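PDB 4Q3N: MGS-M5 from Unidentified, which probably catalyses the NAD-dependent interconversion of L-lactate and pyruvate, as a tetrameric lactate dehydrogenase of deep-sea metagenomic origin. Local coordinates for residues V23-L34 with P56-Y66; V75-Q83 with R95-V104. All coordinates share one frame; numbering follows the deposited sequence. Where two conformers were deposited one is given.

Contact 1. Residues V23-L34 with P56-Y66; sequences VNQGTVEELVLL and PRKMSIKAGDY. With ACT (acetate ion), chain G; ACT (acetate ion), chain F.
R57 turns its CG anti to the backbone N (chi1 -168°) and runs extended to NE, which carries its guanidinium across the turn after the helix to G26. There NH1 donates to the carbonyl O of G26 at 3.0 Å, almost exactly in the guanidinium plane but from above the plane of the carbonyl. The amide N of E29 sits over the centre of one guanidinium face, and NH1 and NH2 each also bond one oxygen of an acetate at the edge, probably from the crystallisation liquor. G26, with positive phi, is the C-prime residue of the Schellman motif closing the helix that includes V23, so the arginine grips the chain just where it leaves that helix.

The carboxylate of E29 stays 5.0 Å from R57, OE1 to NH2, bridged by a water; its direct salt bridge goes to R2 of a neighbouring subunit. M59 bends at chi3 (66°), and its CE comes to 3.4 Å from V28 O while SD lies against V23. I61 CD1 meets V23 CG2 at 3.7 Å, and beside L31 it points the same way.

Strands 30-34 and 60-63 run parallel, their axes 4.6 Å apart at closest approach. Five backbone bonds zip them together, from S60 N to E29 O through to G64 N to L33 O. Beyond the ladder, L34 CD2 rests over the face of the Y66 ring, 3.9 Å from its centroid, as a CH-pi contact. Joined through helix 38-49, the two strands form a parallel beta-alpha-beta unit at one edge of the Rossmann fold.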
# COMPACT_ATOMS: atom_id res chain seq x y z
N VAL A 23 -4.42 4.51 -10.82
CA VAL A 23 -3.60 3.38 -11.24
C VAL A 23 -2.42 3.17 -10.27
O VAL A 23 -2.11 2.03 -9.88
CB VAL A 23 -3.06 3.56 -12.65
CG1 VAL A 23 -2.04 2.46 -13.01
CG2 VAL A 23 -4.23 3.54 -13.64
N ASN A 24 -1.75 4.24 -9.89
CA ASN A 24 -0.62 4.09 -8.98
C ASN A 24 -1.02 3.74 -7.53
O ASN A 24 -0.22 3.19 -6.82
CB ASN A 24 0.19 5.36 -9.00
CG ASN A 24 1.08 5.41 -10.25
OD1 ASN A 24 2.14 4.78 -10.25
ND2 ASN A 24 0.63 6.09 -11.33
N GLN A 25 -2.22 4.17 -7.11
CA GLN A 25 -2.72 3.83 -5.79
C GLN A 25 -3.50 2.51 -5.81
O GLN A 25 -3.85 2.02 -4.76
CB GLN A 25 -3.61 4.96 -5.22
CG GLN A 25 -2.82 6.26 -4.93
CD GLN A 25 -3.62 7.20 -4.05
OE1 GLN A 25 -4.39 6.74 -3.17
NE2 GLN A 25 -3.50 8.54 -4.29
N GLY A 26 -3.82 1.96 -6.99
CA GLY A 26 -4.72 0.79 -7.03
C GLY A 26 -6.10 1.03 -6.42
O GLY A 26 -6.65 0.19 -5.70
N THR A 27 -6.70 2.19 -6.68
CA THR A 27 -7.98 2.58 -6.06
C THR A 27 -9.16 1.70 -6.42
O THR A 27 -9.96 1.31 -5.54
CB THR A 27 -8.35 4.03 -6.48
OG1 THR A 27 -7.20 4.81 -6.17
CG2 THR A 27 -9.55 4.53 -5.65
N VAL A 28 -9.26 1.37 -7.70
CA VAL A 28 -10.37 0.50 -8.12
C VAL A 28 -9.83 -0.50 -9.13
O VAL A 28 -8.72 -0.31 -9.62
CB VAL A 28 -11.54 1.31 -8.79
CG1 VAL A 28 -12.12 2.32 -7.82
CG2 VAL A 28 -11.02 2.03 -10.09
N GLU A 29 -10.64 -1.51 -9.45
CA GLU A 29 -10.31 -2.50 -10.45
C GLU A 29 -10.46 -1.98 -11.91
O GLU A 29 -9.62 -2.28 -12.77
CB GLU A 29 -11.22 -3.71 -10.29
CG GLU A 29 -10.89 -4.83 -11.31
CD GLU A 29 -11.74 -6.08 -11.15
OE1 GLU A 29 -12.19 -6.37 -10.00
OE2 GLU A 29 -11.92 -6.80 -12.16
N GLU A 30 -11.56 -1.28 -12.21
CA GLU A 30 -11.94 -1.02 -13.62
C GLU A 30 -12.08 0.46 -13.91
O GLU A 30 -12.77 1.16 -13.19
CB GLU A 30 -13.27 -1.69 -13.97
CG GLU A 30 -13.40 -3.14 -13.70
CD GLU A 30 -14.75 -3.64 -14.21
OE1 GLU A 30 -15.67 -3.80 -13.37
OE2 GLU A 30 -14.90 -3.79 -15.45
N LEU A 31 -11.48 0.90 -15.01
CA LEU A 31 -11.47 2.30 -15.40
C LEU A 31 -11.90 2.40 -16.86
O LEU A 31 -11.39 1.64 -17.69
CB LEU A 31 -10.06 2.84 -15.21
CG LEU A 31 -9.68 4.27 -15.44
CD1 LEU A 31 -10.54 5.10 -14.52
CD2 LEU A 31 -8.18 4.46 -15.16
N VAL A 32 -12.82 3.32 -17.18
CA VAL A 32 -13.19 3.53 -18.58
C VAL A 32 -13.00 5.01 -18.87
O VAL A 32 -13.44 5.86 -18.08
CB VAL A 32 -14.62 3.12 -18.88
CG1 VAL A 32 -14.95 3.39 -20.36
CG2 VAL A 32 -14.87 1.60 -18.53
N LEU A 33 -12.31 5.32 -19.96
CA LEU A 33 -12.01 6.69 -20.34
C LEU A 33 -12.89 7.11 -21.51
O LEU A 33 -12.95 6.40 -22.54
CB LEU A 33 -10.54 6.83 -20.75
CG LEU A 33 -9.54 6.28 -19.70
CD1 LEU A 33 -8.13 6.47 -20.26
CD2 LEU A 33 -9.65 7.03 -18.34
N LEU A 34 -13.59 8.23 -21.35
CA LEU A 34 -14.45 8.77 -22.42
C LEU A 34 -13.95 10.14 -22.84
O LEU A 34 -13.63 10.97 -22.00
CB LEU A 34 -15.90 8.92 -21.95
CG LEU A 34 -16.89 7.80 -22.25
CD1 LEU A 34 -16.35 6.49 -21.69
CD2 LEU A 34 -18.28 8.14 -21.63
N PRO A 56 0.54 -1.65 -8.62
CA PRO A 56 0.24 -2.45 -7.40
C PRO A 56 -1.01 -3.30 -7.54
O PRO A 56 -1.21 -4.19 -6.72
CB PRO A 56 0.01 -1.38 -6.30
CG PRO A 56 -0.58 -0.19 -7.10
CD PRO A 56 0.23 -0.22 -8.43
N ARG A 57 -1.83 -3.06 -8.54
CA ARG A 57 -3.12 -3.74 -8.64
C ARG A 57 -3.46 -4.17 -10.04
O ARG A 57 -3.19 -3.43 -10.98
CB ARG A 57 -4.26 -2.83 -8.14
CG ARG A 57 -5.60 -3.59 -7.95
CD ARG A 57 -6.73 -2.67 -7.42
NE ARG A 57 -8.00 -3.39 -7.28
CZ ARG A 57 -9.03 -2.94 -6.54
NH1 ARG A 57 -8.92 -1.77 -5.91
NH2 ARG A 57 -10.15 -3.64 -6.41
N LYS A 58 -4.05 -5.37 -10.18
CA LYS A 58 -4.57 -5.80 -11.49
C LYS A 58 -5.71 -4.84 -11.83
O LYS A 58 -6.57 -4.59 -10.98
CB LYS A 58 -5.04 -7.26 -11.47
CG LYS A 58 -5.72 -7.80 -12.79
CD LYS A 58 -7.23 -7.45 -12.79
CE LYS A 58 -8.01 -7.75 -14.07
NZ LYS A 58 -8.20 -9.18 -14.20
N MET A 59 -5.71 -4.31 -13.06
CA MET A 59 -6.81 -3.45 -13.47
C MET A 59 -7.23 -3.73 -14.88
O MET A 59 -6.45 -4.26 -15.66
CB MET A 59 -6.41 -1.95 -13.38
CG MET A 59 -6.14 -1.52 -11.94
SD MET A 59 -5.64 0.21 -11.82
CE MET A 59 -7.16 1.05 -12.33
N SER A 60 -8.46 -3.35 -15.19
CA SER A 60 -8.99 -3.34 -16.55
C SER A 60 -9.18 -1.88 -16.96
O SER A 60 -9.93 -1.14 -16.32
CB SER A 60 -10.32 -4.07 -16.62
OG SER A 60 -10.15 -5.46 -16.68
N ILE A 61 -8.48 -1.45 -18.00
CA ILE A 61 -8.58 -0.05 -18.44
C ILE A 61 -8.85 0.03 -19.94
O ILE A 61 -8.15 -0.63 -20.72
CB ILE A 61 -7.28 0.75 -18.13
CG1 ILE A 61 -6.87 0.61 -16.66
CG2 ILE A 61 -7.45 2.27 -18.57
CD1 ILE A 61 -5.55 1.39 -16.35
N LYS A 62 -9.86 0.80 -20.34
CA LYS A 62 -10.12 0.95 -21.78
C LYS A 62 -10.74 2.31 -22.10
O LYS A 62 -11.27 2.99 -21.21
CB LYS A 62 -11.05 -0.15 -22.25
CG LYS A 62 -12.47 0.10 -21.88
CD LYS A 62 -13.38 -1.06 -22.35
CE LYS A 62 -14.84 -0.75 -21.98
NZ LYS A 62 -15.77 -1.56 -22.78
N ALA A 63 -10.67 2.74 -23.37
CA ALA A 63 -11.46 3.89 -23.80
C ALA A 63 -12.85 3.36 -24.07
O ALA A 63 -12.96 2.27 -24.60
CB ALA A 63 -10.85 4.56 -25.15
N GLY A 64 -13.91 4.09 -23.75
CA GLY A 64 -15.23 3.53 -24.05
C GLY A 64 -16.22 4.57 -24.52
O GLY A 64 -15.80 5.64 -24.98
N ASP A 65 -17.51 4.28 -24.37
CA ASP A 65 -18.60 5.12 -24.87
C ASP A 65 -19.57 5.30 -23.71
O ASP A 65 -19.39 4.69 -22.68
CB ASP A 65 -19.34 4.48 -26.06
CG ASP A 65 -18.39 3.95 -27.13
OD1 ASP A 65 -17.71 4.77 -27.78
OD2 ASP A 65 -18.36 2.71 -27.33
N TYR A 66 -20.65 6.04 -23.91
CA TYR A 66 -21.55 6.30 -22.80
C TYR A 66 -22.23 5.03 -22.30
O TYR A 66 -22.51 4.92 -21.11
CB TYR A 66 -22.59 7.37 -23.21
CG TYR A 66 -21.99 8.75 -23.07
CD1 TYR A 66 -21.74 9.27 -21.81
CD2 TYR A 66 -21.63 9.50 -24.19
CE1 TYR A 66 -21.17 10.52 -21.66
CE2 TYR A 66 -21.07 10.77 -24.05
CZ TYR A 66 -20.85 11.27 -22.77
OH TYR A 66 -20.28 12.49 -22.59
C ACT G . -11.90 -1.48 -3.88
O ACT G . -10.72 -1.79 -3.58
OXT ACT G . -12.37 -1.94 -4.96
CH3 ACT G . -12.71 -0.59 -2.99
C ACT F . -6.01 -10.19 -16.82
O ACT F . -5.46 -9.84 -17.92
OXT ACT F . -7.07 -10.90 -16.84
CH3 ACT F . -5.45 -9.75 -15.50
O HOH W 1 -2.03 -0.85 -10.42
O HOH W 2 -11.50 -6.03 -7.38
O HOH W 3 -12.02 -6.32 -14.85

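Contact 2. Residues V75-Q83 with R95-V104; sequences VVITAGVNQ and RNAEIIKTVV
V81 lies across R95 at about a right angle, its CG2 over one face of the guanidinium, offset toward the rim, while its CB comes to 3.4 Å from NH2. The charge of that arginine is met by a salt bridge from NH1 to E87, and the valine packs against the flat group. On its other branch, V81 CG1 presses obliquely on I99 CD1 at 3.4 Å, tighter than usual for two carbons.

N96 slides past V81 in the opposite direction and turns its amide toward the loop. Its OD1 accepts the amide N of V81 at 2.8 Å, in a nearly straight bond (165° at the hydrogen), with the donor tilted slightly from the carbonyl plane. A leucine in its place would probably leave the V81 amide without this acceptor and set the loop free to shift against the helix.

Farther along, I77 directs its two branches to different partners. CG2 packs on I100 CD1 at 3.7 Å. CD1 instead meets V103 CG1 tip to tip and V104 CG2 at about a right angle. Between these ends, A79 CB touches I99 CG2.

Strand 75-77 and helix 95-104 run nearly antiparallel, 162° between their directions. The chemistry is thus mostly apolar: branched aliphatic side chains pack the helix against both strand and loop, and the bond from V81 N to N96 OD1 adds one directional hold on the loop, which implies shape-fitting with a single polar point of register.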
# COMPACT_ATOMS: atom_id res chain seq x y z
N VAL A 75 -19.20 8.16 -11.95
CA VAL A 75 -18.71 8.81 -13.18
C VAL A 75 -18.15 10.14 -12.76
O VAL A 75 -18.84 10.91 -12.05
CB VAL A 75 -19.84 9.01 -14.23
CG1 VAL A 75 -19.28 9.77 -15.45
CG2 VAL A 75 -20.45 7.63 -14.65
N VAL A 76 -16.92 10.41 -13.18
CA VAL A 76 -16.25 11.65 -12.84
C VAL A 76 -16.21 12.54 -14.06
O VAL A 76 -15.63 12.17 -15.08
CB VAL A 76 -14.83 11.40 -12.34
CG1 VAL A 76 -14.13 12.74 -11.89
CG2 VAL A 76 -14.88 10.34 -11.12
N ILE A 77 -16.84 13.70 -13.97
CA ILE A 77 -16.94 14.59 -15.14
C ILE A 77 -15.91 15.72 -15.06
O ILE A 77 -15.91 16.50 -14.10
CB ILE A 77 -18.35 15.20 -15.27
CG1 ILE A 77 -19.41 14.07 -15.29
CG2 ILE A 77 -18.41 16.17 -16.49
CD1 ILE A 77 -20.84 14.57 -15.12
N THR A 78 -15.05 15.79 -16.06
CA THR A 78 -14.00 16.84 -16.11
C THR A 78 -14.16 17.69 -17.40
O THR A 78 -13.42 18.62 -17.62
CB THR A 78 -12.58 16.21 -16.08
OG1 THR A 78 -12.24 15.74 -17.40
CG2 THR A 78 -12.50 15.05 -15.06
N ALA A 79 -15.15 17.36 -18.23
CA ALA A 79 -15.36 18.06 -19.51
C ALA A 79 -15.73 19.51 -19.36
O ALA A 79 -16.42 19.89 -18.40
CB ALA A 79 -16.46 17.36 -20.31
N GLY A 80 -15.38 20.31 -20.37
CA GLY A 80 -15.76 21.70 -20.39
C GLY A 80 -14.92 22.48 -21.38
O GLY A 80 -14.10 21.90 -22.11
N VAL A 81 -15.11 23.80 -21.39
CA VAL A 81 -14.46 24.65 -22.38
C VAL A 81 -13.78 25.86 -21.76
O VAL A 81 -14.11 26.27 -20.65
CB VAL A 81 -15.48 25.16 -23.42
CG1 VAL A 81 -15.83 24.08 -24.40
CG2 VAL A 81 -16.73 25.71 -22.74
N ASN A 82 -12.87 26.46 -22.52
CA ASN A 82 -12.20 27.66 -22.06
C ASN A 82 -12.76 28.91 -22.71
O ASN A 82 -13.24 28.88 -23.84
CB ASN A 82 -10.70 27.56 -22.32
CG ASN A 82 -10.03 26.54 -21.41
OD1 ASN A 82 -10.45 26.32 -20.27
ND2 ASN A 82 -8.96 25.93 -21.91
N GLN A 83 -12.70 30.01 -21.98
CA GLN A 83 -13.13 31.31 -22.47
C GLN A 83 -12.51 31.66 -23.83
O GLN A 83 -11.32 31.54 -24.02
CB GLN A 83 -12.77 32.38 -21.45
CG GLN A 83 -13.26 33.72 -21.85
CD GLN A 83 -12.94 34.76 -20.82
OE1 GLN A 83 -12.17 34.50 -19.90
NE2 GLN A 83 -13.52 35.95 -20.96
N ARG A 95 -22.12 28.19 -21.73
CA ARG A 95 -21.58 27.15 -22.61
C ARG A 95 -21.15 25.93 -21.78
O ARG A 95 -21.41 24.80 -22.18
CB ARG A 95 -20.39 27.65 -23.42
CG ARG A 95 -20.72 28.31 -24.70
CD ARG A 95 -19.48 29.02 -25.22
NE ARG A 95 -18.48 28.09 -25.70
CZ ARG A 95 -17.18 28.18 -25.46
NH1 ARG A 95 -16.69 29.16 -24.73
NH2 ARG A 95 -16.36 27.28 -25.98
N ASN A 96 -20.49 26.14 -20.64
CA ASN A 96 -20.14 24.99 -19.77
C ASN A 96 -21.37 24.28 -19.18
O ASN A 96 -21.41 23.05 -19.10
CB ASN A 96 -19.19 25.42 -18.64
CG ASN A 96 -17.75 25.58 -19.13
OD1 ASN A 96 -17.11 24.61 -19.54
ND2 ASN A 96 -17.25 26.81 -19.12
N ALA A 97 -22.38 25.02 -18.76
CA ALA A 97 -23.60 24.37 -18.32
C ALA A 97 -24.22 23.47 -19.41
O ALA A 97 -24.74 22.40 -19.10
CB ALA A 97 -24.59 25.40 -17.88
N GLU A 98 -24.18 23.91 -20.68
CA GLU A 98 -24.75 23.09 -21.75
C GLU A 98 -23.91 21.84 -22.00
O GLU A 98 -24.45 20.77 -22.30
CB GLU A 98 -24.91 23.91 -23.05
CG GLU A 98 -26.16 24.73 -23.05
CD GLU A 98 -27.42 23.88 -23.08
OE1 GLU A 98 -27.40 22.82 -23.74
OE2 GLU A 98 -28.43 24.27 -22.43
N ILE A 99 -22.60 21.96 -21.82
CA ILE A 99 -21.76 20.78 -21.96
C ILE A 99 -22.11 19.75 -20.87
O ILE A 99 -22.31 18.57 -21.16
CB ILE A 99 -20.28 21.16 -21.91
CG1 ILE A 99 -19.91 21.84 -23.25
CG2 ILE A 99 -19.39 19.92 -21.67
CD1 ILE A 99 -18.55 22.45 -23.17
N ILE A 100 -22.18 20.20 -19.62
CA ILE A 100 -22.51 19.32 -18.49
C ILE A 100 -23.88 18.68 -18.72
O ILE A 100 -24.05 17.48 -18.54
CB ILE A 100 -22.49 20.12 -17.17
CG1 ILE A 100 -21.08 20.64 -16.91
CG2 ILE A 100 -22.98 19.30 -16.01
CD1 ILE A 100 -20.03 19.52 -16.69
N LYS A 101 -24.85 19.48 -19.13
CA LYS A 101 -26.18 18.96 -19.40
C LYS A 101 -26.09 17.83 -20.41
O LYS A 101 -26.63 16.78 -20.20
CB LYS A 101 -27.09 20.07 -19.94
CG LYS A 101 -28.45 19.57 -20.37
CD LYS A 101 -29.36 20.73 -20.79
CE LYS A 101 -30.70 20.21 -21.26
NZ LYS A 101 -31.58 21.37 -21.60
N THR A 102 -25.43 18.07 -21.53
CA THR A 102 -25.30 17.03 -22.55
C THR A 102 -24.58 15.78 -22.04
O THR A 102 -25.01 14.69 -22.31
CB THR A 102 -24.56 17.59 -23.75
OG1 THR A 102 -25.37 18.63 -24.29
CG2 THR A 102 -24.32 16.52 -24.82
N VAL A 103 -23.48 15.94 -21.31
CA VAL A 103 -22.78 14.80 -20.74
C VAL A 103 -23.72 14.00 -19.83
O VAL A 103 -23.82 12.78 -19.91
CB VAL A 103 -21.56 15.24 -19.94
CG1 VAL A 103 -21.01 14.04 -19.08
CG2 VAL A 103 -20.49 15.74 -20.90
N VAL A 104 -24.41 14.70 -18.96
CA VAL A 104 -25.24 14.05 -17.99
C VAL A 104 -26.42 13.32 -18.63
O VAL A 104 -26.69 12.17 -18.26
CB VAL A 104 -25.66 15.08 -16.95
CG1 VAL A 104 -26.86 14.58 -16.15
CG2 VAL A 104 -24.44 15.37 -16.06

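How the contacts relate
The two contacts illustrate how one Rossmann sheet is built in series: contact 1 closes before contact 2 opens, and strand 60-63 is followed in the chain by strand 74-77. In the sheet, however, these strands are not neighbours, since 30-34 and 5-9 lie between them. The contact centres are about 22 Å apart, yet the two meet where Y66 OH packs 3.7 Å from V103 CG2. The side chains of L34 and A79 both lie near, without touching, a GxGxxG pattern (G10, G12, G15) consistent with the dinucleotide-binding turn of the Rossmann fold. Contact 1 also faces other subunits, whereas no other chain of the assembly touches contact 2.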